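Local coordinates for K5 lyase (Enterobacteria phage k1-5, PDB 2X3H), which probably cleaves the K5 capsular polysaccharide of its bacterial host by elimination, as a phage tail-spike polysaccharide lyase built round a parallel beta-helix, at residues N212-C217 with P237-V242; K245-Y250 with G271-S276; V264-T269 with A292-K297. All coordinates share one frame; numbering follows the deposited sequence.

In the fold
All three contacts join successive rungs of the parallel beta-helix, and they run into one another. Contact 1 brings 212-217 against 237-242, contact 3 carries on one rung further with 264-269 on 292-297, and contact 2 holds the turns that follow strands 242-245 and 266-268. Contact 3 is the buried one, close to the centre of the chain, with regular strand bonds and valines; contacts 1 and 2 are partly buried and pair mostly loops and turns, shaped by prolines and glycines. Waters bridge polar atoms in all three. Backbone hydrogen bonds from Tyr-266 to Val-242 and from Gly-246 to Gly-268 join contact 3 to contacts 1 and 2. In contact 2 alone, Tyr-250 also reaches a second subunit.

Contact 1. Residues N212-C217 with P237-V242; sequences NKAAGC and PQFGAV
Pro-237 lays its ring against the 212-217 backbone: CG sits 3.3 Å from Lys-213 O and also meets the methyl of Ala-215. Next to it, Gln-238 N donates to Lys-213 O, in the carbonyl plane, and that oxygen also takes Ala-215 N, so two N-H groups grip it. In the Gln-238 chain, CG anti to the backbone N (chi1 175°) lies over the centre of the Phe-239 ring face, 3.6 Å above the plane; the bend at chi2 then carries the amide toward Asn-212. The two amides stand 77° apart and are joined by a water 2.8 Å from both Asn-212 OD1 and Gln-238 NE2. Both segments lead into neighbouring rungs of a parallel beta-helix, strands 218-221 and 242-245, and the type I turn from Pro-237 to Gly-240 brings the later chain into line. Phe-239 N donates to Ala-215 O at 3.0 Å. Its ring, turned back beside its own backbone N by a chi1 of -57°, has Ala-215 N at its edge and brings CE2 within 4.1 Å of Ala-214 CB; Tyr-266 of the next rung meets this ring edge-to-face. Cys-217 N bonds Gly-240 O, and Cys-217 CB rests on Ala-241 O.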
ATOM      1  N   ASN A 212      14.131   0.866  27.424  1.00 10.58           N
ATOM      2  CA  ASN A 212      13.194   1.832  28.005  1.00 10.93           C
ATOM      3  C   ASN A 212      13.796   3.209  28.286  1.00  9.89           C
ATOM      4  O   ASN A 212      13.132   4.066  28.881  1.00 11.26           O
ATOM      5  CB  ASN A 212      12.513   1.287  29.276  1.00 12.04           C
ATOM      6  CG  ASN A 212      11.694   0.027  29.022  1.00 14.24           C
ATOM      7  OD1 ASN A 212      11.122  -0.160  27.948  1.00 15.68           O
ATOM      8  ND2 ASN A 212      11.629  -0.847  30.029  1.00 16.25           N
ATOM      9  N   LYS A 213      15.040   3.446  27.865  1.00 10.27           N
ATOM     10  CA  LYS A 213      15.626   4.767  28.080  1.00  9.99           C
ATOM     11  C   LYS A 213      14.856   5.813  27.264  1.00 10.02           C
ATOM     12  O   LYS A 213      14.512   5.569  26.104  1.00  8.24           O
ATOM     13  CB  LYS A 213      17.126   4.792  27.754  1.00 12.02           C
ATOM     14  CG  LYS A 213      17.823   5.979  28.406  1.00 14.85           C
ATOM     15  CD  LYS A 213      19.215   6.265  27.866  1.00 16.94           C
ATOM     16  CE  LYS A 213      20.169   5.124  28.032  1.00 18.26           C
ATOM     17  NZ  LYS A 213      21.580   5.603  27.825  1.00 18.31           N
ATOM     18  N   ALA A 214      14.582   6.962  27.881  1.00  9.05           N
ATOM     19  CA  ALA A 214      13.716   8.002  27.308  1.00  9.17           C
ATOM     20  C   ALA A 214      14.426   8.885  26.291  1.00  9.26           C
ATOM     21  O   ALA A 214      14.745  10.054  26.567  1.00  9.04           O
ATOM     22  CB  ALA A 214      13.117   8.869  28.428  1.00  9.51           C
ATOM     23  N   ALA A 215      14.694   8.321  25.117  1.00  8.25           N
ATOM     24  CA  ALA A 215      15.318   9.069  24.038  1.00  7.80           C
ATOM     25  C   ALA A 215      14.774   8.580  22.700  1.00  7.54           C
ATOM     26  O   ALA A 215      14.321   7.448  22.578  1.00  7.93           O
ATOM     27  CB  ALA A 215      16.844   8.929  24.077  1.00  7.68           C
ATOM     28  N   GLY A 216      14.829   9.457  21.709  1.00  6.73           N
ATOM     29  CA  GLY A 216      14.489   9.116  20.342  1.00  6.32           C
ATOM     30  C   GLY A 216      15.155  10.071  19.381  1.00  6.38           C
ATOM     31  O   GLY A 216      15.844  11.015  19.790  1.00  5.90           O
ATOM     32  N   CYS A 217      14.934   9.846  18.093  1.00  5.63           N
ATOM     33  CA  CYS A 217      15.550  10.667  17.067  1.00  6.24           C
ATOM     34  C   CYS A 217      14.679  11.879  16.776  1.00  5.59           C
ATOM     35  O   CYS A 217      15.004  12.986  17.182  1.00  7.85           O
ATOM     36  CB  CYS A 217      15.807   9.845  15.804  1.00  6.41           C
ATOM     37  SG  CYS A 217      16.745  10.743  14.557  1.00  8.30           S
ATOM     38  N   PRO A 237      16.690   4.180  21.763  1.00  7.23           N
ATOM     39  CA  PRO A 237      15.891   3.366  22.675  1.00  7.60           C
ATOM     40  C   PRO A 237      14.372   3.581  22.589  1.00  8.06           C
ATOM     41  O   PRO A 237      13.803   3.420  21.509  1.00  8.44           O
ATOM     42  CB  PRO A 237      16.467   3.731  24.055  1.00  7.91           C
ATOM     43  CG  PRO A 237      16.897   5.144  23.896  1.00  7.62           C
ATOM     44  CD  PRO A 237      17.252   5.367  22.442  1.00  7.28           C
ATOM     45  N   GLN A 238      13.719   3.939  23.701  1.00  8.61           N
ATOM     46  CA  GLN A 238      12.254   3.837  23.779  1.00  9.89           C
ATOM     47  C   GLN A 238      11.502   4.494  22.626  1.00  8.70           C
ATOM     48  O   GLN A 238      10.567   3.908  22.062  1.00  8.04           O
ATOM     49  CB  GLN A 238      11.740   4.437  25.085  1.00 11.67           C
ATOM     50  CG  GLN A 238      10.228   4.476  25.194  1.00 16.77           C
ATOM     51  CD  GLN A 238       9.620   3.165  25.628  1.00 19.67           C
ATOM     52  OE1 GLN A 238       8.639   3.149  26.378  1.00 23.30           O
ATOM     53  NE2 GLN A 238      10.181   2.058  25.157  1.00 22.10           N
ATOM     54  N   PHE A 239      11.880   5.721  22.291  1.00  7.71           N
ATOM     55  CA  PHE A 239      11.083   6.482  21.325  1.00  8.17           C
ATOM     56  C   PHE A 239      11.533   6.362  19.878  1.00  8.45           C
ATOM     57  O   PHE A 239      10.954   6.976  18.974  1.00  8.72           O
ATOM     58  CB  PHE A 239      10.860   7.910  21.818  1.00  9.27           C
ATOM     59  CG  PHE A 239      10.207   7.946  23.164  1.00 10.11           C
ATOM     60  CD1 PHE A 239       8.892   7.548  23.304  1.00 10.38           C
ATOM     61  CD2 PHE A 239      10.919   8.297  24.294  1.00 10.04           C
ATOM     62  CE1 PHE A 239       8.277   7.535  24.528  1.00 10.95           C
ATOM     63  CE2 PHE A 239      10.305   8.291  25.538  1.00 11.15           C
ATOM     64  CZ  PHE A 239       8.976   7.911  25.648  1.00 10.68           C
ATOM     65  N   GLY A 240      12.571   5.560  19.663  1.00  7.82           N
ATOM     66  CA  GLY A 240      12.923   5.091  18.320  1.00  7.05           C
ATOM     67  C   GLY A 240      13.330   6.160  17.321  1.00  6.91           C
ATOM     68  O   GLY A 240      13.980   7.157  17.679  1.00  8.10           O
ATOM     69  N   ALA A 241      12.981   5.922  16.056  1.00  5.59           N
ATOM     70  CA  ALA A 241      13.354   6.806  14.956  1.00  6.11           C
ATOM     71  C   ALA A 241      12.408   8.004  14.826  1.00  5.68           C
ATOM     72  O   ALA A 241      12.857   9.131  14.655  1.00  5.76           O
ATOM     73  CB  ALA A 241      13.420   6.026  13.634  1.00  6.32           C
ATOM     74  N   VAL A 242      11.099   7.744  14.891  1.00  5.04           N
ATOM     75  CA  VAL A 242      10.100   8.805  14.808  1.00  5.56           C
ATOM     76  C   VAL A 242       9.006   8.558  15.831  1.00  5.55           C
ATOM     77  O   VAL A 242       8.341   7.522  15.789  1.00  6.25           O
ATOM     78  CB  VAL A 242       9.441   8.883  13.404  1.00  4.20           C
ATOM     79  CG1 VAL A 242       8.321   9.941  13.398  1.00  4.72           C
ATOM     80  CG2 VAL A 242      10.483   9.213  12.335  1.00  4.91           C
TER
HETATM   81  O   HOH W   1       8.666   0.182  26.564  1.00 18.50           O

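Contact 2. Residues K245-Y250 with G271-S276; sequences KGTASY and GPIAPS
Pro-275 fits into the bend of 245-250, and its ring can be followed atom by atom. CB lies 4.3 Å from the methyl of Ala-248, CG touches both Gly-246 O and Lys-245 N, and CD closes on Gly-246 O at 3.3 Å. That carbonyl also stands 2.9 Å from Pro-275 N, but the proline nitrogen carries no hydrogen, so this is a close contact without a hydrogen bond; the same oxygen lies 3.0 Å from Ala-274 C. A real bond follows one residue on, where Ser-276 N donates to Ala-248 O at 3.1 Å with an N-H...O angle of 160°; Asn-278 ND2 is a further donor to the same oxygen. Ser-249 OG, set beside its own backbone N by a chi1 of -62°, lies close to Ser-276 O, and a water links it to Ala-274 O. Ser-276 OG returns to Ala-274 O at 2.9 Å, so this carbonyl is held from two donors. On the exposed margin, Thr-247 CG2 meets Ile-273 CG2 at 3.9 Å. The extended Lys-245 chain ends in a salt bridge with Glu-270, and Tyr-250 OH bonds Asp-309 of the second subunit. A type II' turn from Lys-245 to Ala-248, with Gly-246 at positive phi, shapes 245-250; the loops of successive rungs stack here, as in the parallel beta-helix expected of a phage tail spike.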
ATOM      1  N   LYS A 245       3.357  12.315  19.124  1.00  5.79           N
ATOM      2  CA  LYS A 245       2.959  12.364  20.526  1.00  5.73           C
ATOM      3  C   LYS A 245       1.755  13.266  20.761  1.00  6.18           C
ATOM      4  O   LYS A 245       1.536  14.234  20.028  1.00  6.29           O
ATOM      5  CB  LYS A 245       4.141  12.869  21.358  1.00  6.90           C
ATOM      6  CG  LYS A 245       3.983  12.771  22.865  1.00  7.34           C
ATOM      7  CD  LYS A 245       5.268  13.260  23.555  1.00  8.59           C
ATOM      8  CE  LYS A 245       5.198  13.054  25.060  1.00 10.41           C
ATOM      9  NZ  LYS A 245       6.523  13.427  25.686  1.00 12.14           N
ATOM     10  N   GLY A 246       0.981  12.939  21.786  1.00  6.28           N
ATOM     11  CA  GLY A 246      -0.133  13.796  22.198  1.00  6.47           C
ATOM     12  C   GLY A 246      -1.207  13.922  21.141  1.00  6.86           C
ATOM     13  O   GLY A 246      -1.656  12.932  20.587  1.00  7.28           O
ATOM     14  N   THR A 247      -1.626  15.153  20.873  1.00  6.26           N
ATOM     15  CA  THR A 247      -2.725  15.388  19.954  1.00  7.50           C
ATOM     16  C   THR A 247      -2.273  15.495  18.495  1.00  7.42           C
ATOM     17  O   THR A 247      -2.951  16.121  17.678  1.00 10.17           O
ATOM     18  CB  THR A 247      -3.511  16.637  20.343  1.00  7.43           C
ATOM     19  OG1 THR A 247      -2.622  17.761  20.373  1.00  7.98           O
ATOM     20  CG2 THR A 247      -4.171  16.432  21.736  1.00  7.99           C
ATOM     21  N   ALA A 248      -1.136  14.887  18.157  1.00  6.39           N
ATOM     22  CA  ALA A 248      -0.665  14.909  16.772  1.00  5.89           C
ATOM     23  C   ALA A 248      -1.719  14.324  15.835  1.00  4.93           C
ATOM     24  O   ALA A 248      -2.208  13.203  16.056  1.00  5.86           O
ATOM     25  CB  ALA A 248       0.626  14.121  16.642  1.00  5.82           C
ATOM     26  N   SER A 249      -2.050  15.078  14.786  1.00  5.94           N
ATOM     27  CA  SER A 249      -3.036  14.641  13.801  1.00  6.09           C
ATOM     28  C   SER A 249      -2.708  15.218  12.422  1.00  5.52           C
ATOM     29  O   SER A 249      -2.123  16.300  12.313  1.00  4.85           O
ATOM     30  CB  SER A 249      -4.445  15.095  14.210  1.00  7.80           C
ATOM     31  OG  SER A 249      -4.863  14.535  15.447  1.00 11.91           O
ATOM     32  N   TYR A 250      -3.101  14.510  11.367  1.00  4.58           N
ATOM     33  CA  TYR A 250      -2.964  15.025  10.003  1.00  4.91           C
ATOM     34  C   TYR A 250      -1.505  15.163   9.583  1.00  5.27           C
ATOM     35  O   TYR A 250      -1.151  16.068   8.818  1.00  6.40           O
ATOM     36  CB  TYR A 250      -3.719  16.357   9.804  1.00  6.13           C
ATOM     37  CG  TYR A 250      -5.092  16.371  10.447  1.00  6.47           C
ATOM     38  CD1 TYR A 250      -6.057  15.431  10.097  1.00  7.77           C
ATOM     39  CD2 TYR A 250      -5.422  17.333  11.406  1.00  7.24           C
ATOM     40  CE1 TYR A 250      -7.321  15.435  10.710  1.00  7.50           C
ATOM     41  CE2 TYR A 250      -6.670  17.342  12.011  1.00  7.39           C
ATOM     42  CZ  TYR A 250      -7.611  16.399  11.657  1.00  7.69           C
ATOM     43  OH  TYR A 250      -8.847  16.430  12.283  1.00  7.52           O
ATOM     44  N   GLY A 271      -1.083  12.567  27.883  1.00 12.80           N
ATOM     45  CA  GLY A 271      -2.414  13.100  28.171  1.00 12.05           C
ATOM     46  C   GLY A 271      -3.526  12.121  27.848  1.00 11.70           C
ATOM     47  O   GLY A 271      -3.265  10.943  27.576  1.00 11.46           O
ATOM     48  N   PRO A 272      -4.781  12.592  27.886  1.00 11.41           N
ATOM     49  CA  PRO A 272      -5.921  11.711  27.621  1.00 10.94           C
ATOM     50  C   PRO A 272      -6.140  11.394  26.143  1.00 11.05           C
ATOM     51  O   PRO A 272      -6.900  10.466  25.823  1.00 12.90           O
ATOM     52  CB  PRO A 272      -7.117  12.519  28.141  1.00 11.07           C
ATOM     53  CG  PRO A 272      -6.688  13.950  27.999  1.00 10.51           C
ATOM     54  CD  PRO A 272      -5.192  13.975  28.203  1.00 10.95           C
ATOM     55  N   ILE A 273      -5.495  12.157  25.262  1.00 10.00           N
ATOM     56  CA  ILE A 273      -5.661  11.978  23.815  1.00 10.25           C
ATOM     57  C   ILE A 273      -4.323  11.621  23.192  1.00  8.47           C
ATOM     58  O   ILE A 273      -3.289  12.213  23.540  1.00  8.22           O
ATOM     59  CB  ILE A 273      -6.234  13.238  23.160  1.00 11.74           C
ATOM     60  CG1 ILE A 273      -7.661  13.480  23.671  1.00 13.18           C
ATOM     61  CG2 ILE A 273      -6.227  13.117  21.626  1.00 12.56           C
ATOM     62  CD1 ILE A 273      -8.315  14.712  23.096  1.00 16.47           C
ATOM     63  N   ALA A 274      -4.358  10.648  22.278  1.00  6.93           N
ATOM     64  CA  ALA A 274      -3.141  10.149  21.612  1.00  5.99           C
ATOM     65  C   ALA A 274      -3.191  10.416  20.109  1.00  5.68           C
ATOM     66  O   ALA A 274      -4.246  10.764  19.571  1.00  5.44           O
ATOM     67  CB  ALA A 274      -2.964   8.659  21.892  1.00  6.79           C
ATOM     68  N   PRO A 275      -2.046  10.272  19.431  1.00  5.91           N
ATOM     69  CA  PRO A 275      -1.968  10.549  17.989  1.00  5.08           C
ATOM     70  C   PRO A 275      -3.052   9.811  17.204  1.00  5.11           C
ATOM     71  O   PRO A 275      -3.248   8.601  17.388  1.00  4.26           O
ATOM     72  CB  PRO A 275      -0.566  10.061  17.606  1.00  6.38           C
ATOM     73  CG  PRO A 275       0.217  10.211  18.880  1.00  6.46           C
ATOM     74  CD  PRO A 275      -0.747   9.865  19.988  1.00  6.19           C
ATOM     75  N   SER A 276      -3.751  10.564  16.357  1.00  4.51           N
ATOM     76  CA  SER A 276      -4.924  10.062  15.638  1.00  4.63           C
ATOM     77  C   SER A 276      -4.944  10.684  14.246  1.00  4.68           C
ATOM     78  O   SER A 276      -4.446  11.795  14.047  1.00  4.91           O
ATOM     79  CB  SER A 276      -6.206  10.441  16.401  1.00  5.31           C
ATOM     80  OG  SER A 276      -6.240   9.866  17.704  1.00  7.29           O
TER
HETATM   81  O   HOH W   2      -4.830  13.221  18.141  1.00 10.50           O

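Contact 3. Residues V264-T269 with A292-K297; sequences VTYNGT and AVVAGK
Tyr-266 and Val-294 are neighbours on one face of the strand pair. The tyrosine swings CG anti to its backbone N (chi1 -168°), which lays the ring across the valine: CD2 is 3.7 Å from Val-294 CB, and Val-294 CG1 sits over the ring face in a CH-pi contact. On the reverse face Thr-265 OG1 touches both methyls of Val-293, at 3.4 Å from CG2, and a water spans Thr-265 OG1 and Val-294 O. Between the faces the backbones run parallel. Val-294 N donates to Thr-265 O almost straight, at 171°, and Asn-267 N donates to Val-294 O, while Ala-292 O takes both Val-264 N and Thr-265 N. Such in-register pairing of like positions one rung apart is the ladder of a parallel beta-helix, and Val-293 and Ala-292 carry the packing inward to strand 302-309. Beside the backbone bond to Val-294 O, the Asn-267 side chain adds its own: ND2 donates to Ala-295 O at 2.9 Å, the oxygen lying near the amide plane although the nitrogen stands above the carbonyl plane. The looser end comes next. The Lys-297 side chain is exposed, and a water 3.0 Å from Asn-267 O carries the link to Lys-297 N.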
ATOM      1  N   VAL A 264      10.715   1.315  16.122  1.00  5.94           N
ATOM      2  CA  VAL A 264      11.070   2.196  15.008  1.00  5.14           C
ATOM      3  C   VAL A 264      10.183   3.439  14.918  1.00  5.92           C
ATOM      4  O   VAL A 264      10.698   4.555  14.964  1.00  5.35           O
ATOM      5  CB  VAL A 264      11.188   1.448  13.655  1.00  5.44           C
ATOM      6  CG1 VAL A 264      11.605   2.427  12.543  1.00  6.05           C
ATOM      7  CG2 VAL A 264      12.221   0.363  13.784  1.00  6.84           C
ATOM      8  N   THR A 265       8.864   3.249  14.793  1.00  4.73           N
ATOM      9  CA  THR A 265       7.926   4.366  14.969  1.00  6.27           C
ATOM     10  C   THR A 265       7.088   4.137  16.223  1.00  5.80           C
ATOM     11  O   THR A 265       6.763   2.991  16.574  1.00  5.91           O
ATOM     12  CB  THR A 265       7.026   4.602  13.742  1.00  6.63           C
ATOM     13  OG1 THR A 265       6.104   3.521  13.595  1.00  8.59           O
ATOM     14  CG2 THR A 265       7.860   4.746  12.477  1.00  6.11           C
ATOM     15  N   TYR A 266       6.758   5.232  16.905  1.00  6.13           N
ATOM     16  CA  TYR A 266       6.126   5.157  18.215  1.00  5.94           C
ATOM     17  C   TYR A 266       5.071   6.254  18.318  1.00  5.99           C
ATOM     18  O   TYR A 266       5.375   7.421  18.070  1.00  5.93           O
ATOM     19  CB  TYR A 266       7.202   5.359  19.301  1.00  6.90           C
ATOM     20  CG  TYR A 266       6.734   5.013  20.698  1.00  7.67           C
ATOM     21  CD1 TYR A 266       6.047   5.945  21.476  1.00  9.09           C
ATOM     22  CD2 TYR A 266       6.965   3.749  21.235  1.00  7.69           C
ATOM     23  CE1 TYR A 266       5.607   5.630  22.759  1.00  9.29           C
ATOM     24  CE2 TYR A 266       6.536   3.425  22.514  1.00  9.33           C
ATOM     25  CZ  TYR A 266       5.854   4.368  23.273  1.00 10.16           C
ATOM     26  OH  TYR A 266       5.420   4.039  24.546  1.00 11.55           O
ATOM     27  N   ASN A 267       3.834   5.878  18.655  1.00  5.65           N
ATOM     28  CA  ASN A 267       2.795   6.866  18.941  1.00  6.02           C
ATOM     29  C   ASN A 267       2.530   6.889  20.437  1.00  6.19           C
ATOM     30  O   ASN A 267       2.045   5.905  20.995  1.00  6.49           O
ATOM     31  CB  ASN A 267       1.498   6.510  18.211  1.00  6.49           C
ATOM     32  CG  ASN A 267       1.587   6.767  16.732  1.00  7.70           C
ATOM     33  OD1 ASN A 267       2.467   7.491  16.273  1.00  8.76           O
ATOM     34  ND2 ASN A 267       0.676   6.165  15.962  1.00  7.65           N
ATOM     35  N   GLY A 268       2.872   7.990  21.092  1.00  5.00           N
ATOM     36  CA  GLY A 268       2.731   8.052  22.547  1.00  5.93           C
ATOM     37  C   GLY A 268       1.954   9.265  23.022  1.00  6.38           C
ATOM     38  O   GLY A 268       1.653  10.163  22.251  1.00  5.49           O
ATOM     39  N   THR A 269       1.631   9.276  24.311  1.00  7.72           N
ATOM     40  CA  THR A 269       0.990  10.448  24.895  1.00  8.42           C
ATOM     41  C   THR A 269       1.186  10.497  26.403  1.00  9.42           C
ATOM     42  O   THR A 269       1.331   9.460  27.053  1.00  9.95           O
ATOM     43  CB  THR A 269      -0.512  10.479  24.583  1.00  8.42           C
ATOM     44  OG1 THR A 269      -1.040  11.728  25.044  1.00  8.86           O
ATOM     45  CG2 THR A 269      -1.234   9.313  25.250  1.00  7.98           C
ATOM     46  N   ALA A 292       8.437  -3.142  15.634  1.00  5.09           N
ATOM     47  CA  ALA A 292       8.636  -2.205  14.526  1.00  4.96           C
ATOM     48  C   ALA A 292       7.817  -0.938  14.756  1.00  5.55           C
ATOM     49  O   ALA A 292       8.346   0.177  14.692  1.00  5.34           O
ATOM     50  CB  ALA A 292       8.272  -2.843  13.181  1.00  5.37           C
ATOM     51  N   VAL A 293       6.531  -1.117  15.044  1.00  5.23           N
ATOM     52  CA  VAL A 293       5.603   0.013  15.137  1.00  5.31           C
ATOM     53  C   VAL A 293       4.739  -0.118  16.373  1.00  5.74           C
ATOM     54  O   VAL A 293       4.108  -1.155  16.595  1.00  6.01           O
ATOM     55  CB  VAL A 293       4.668   0.047  13.892  1.00  5.66           C
ATOM     56  CG1 VAL A 293       3.570   1.094  14.078  1.00  5.06           C
ATOM     57  CG2 VAL A 293       5.463   0.318  12.634  1.00  5.44           C
ATOM     58  N   VAL A 294       4.710   0.938  17.182  1.00  4.79           N
ATOM     59  CA  VAL A 294       3.787   1.020  18.312  1.00  5.38           C
ATOM     60  C   VAL A 294       2.720   2.029  17.887  1.00  5.96           C
ATOM     61  O   VAL A 294       2.981   3.245  17.848  1.00  6.43           O
ATOM     62  CB  VAL A 294       4.519   1.484  19.602  1.00  5.25           C
ATOM     63  CG1 VAL A 294       3.524   1.696  20.726  1.00  6.53           C
ATOM     64  CG2 VAL A 294       5.612   0.475  20.020  1.00  5.92           C
ATOM     65  N   ALA A 295       1.546   1.527  17.493  1.00  4.69           N
ATOM     66  CA  ALA A 295       0.476   2.374  16.935  1.00  5.06           C
ATOM     67  C   ALA A 295      -0.168   3.260  18.011  1.00  4.22           C
ATOM     68  O   ALA A 295      -0.765   4.291  17.696  1.00  5.61           O
ATOM     69  CB  ALA A 295      -0.606   1.504  16.238  1.00  4.84           C
ATOM     70  N   GLY A 296      -0.055   2.844  19.275  1.00  4.80           N
ATOM     71  CA  GLY A 296      -0.548   3.654  20.392  1.00  4.74           C
ATOM     72  C   GLY A 296      -2.034   3.527  20.704  1.00  5.21           C
ATOM     73  O   GLY A 296      -2.748   2.613  20.218  1.00  5.14           O
ATOM     74  N   LYS A 297      -2.491   4.462  21.539  1.00  5.27           N
ATOM     75  CA  LYS A 297      -3.833   4.444  22.106  1.00  6.94           C
ATOM     76  C   LYS A 297      -4.840   5.264  21.306  1.00  6.12           C
ATOM     77  O   LYS A 297      -6.036   5.269  21.642  1.00  5.94           O
ATOM     78  CB  LYS A 297      -3.799   4.959  23.554  1.00 10.30           C
ATOM     79  CG  LYS A 297      -2.773   4.267  24.442  1.00 12.86           C
ATOM     80  CD  LYS A 297      -2.779   4.883  25.853  1.00 14.95           C
ATOM     81  CE  LYS A 297      -1.989   4.011  26.831  1.00 17.23           C
ATOM     82  NZ  LYS A 297      -2.044   4.554  28.216  1.00 19.21           N
TER
HETATM   83  O   HOH W   3       3.924   4.433  15.136  1.00  8.48           O
HETATM   84  O   HOH W   4      -0.451   6.266  22.628  1.00 13.16           O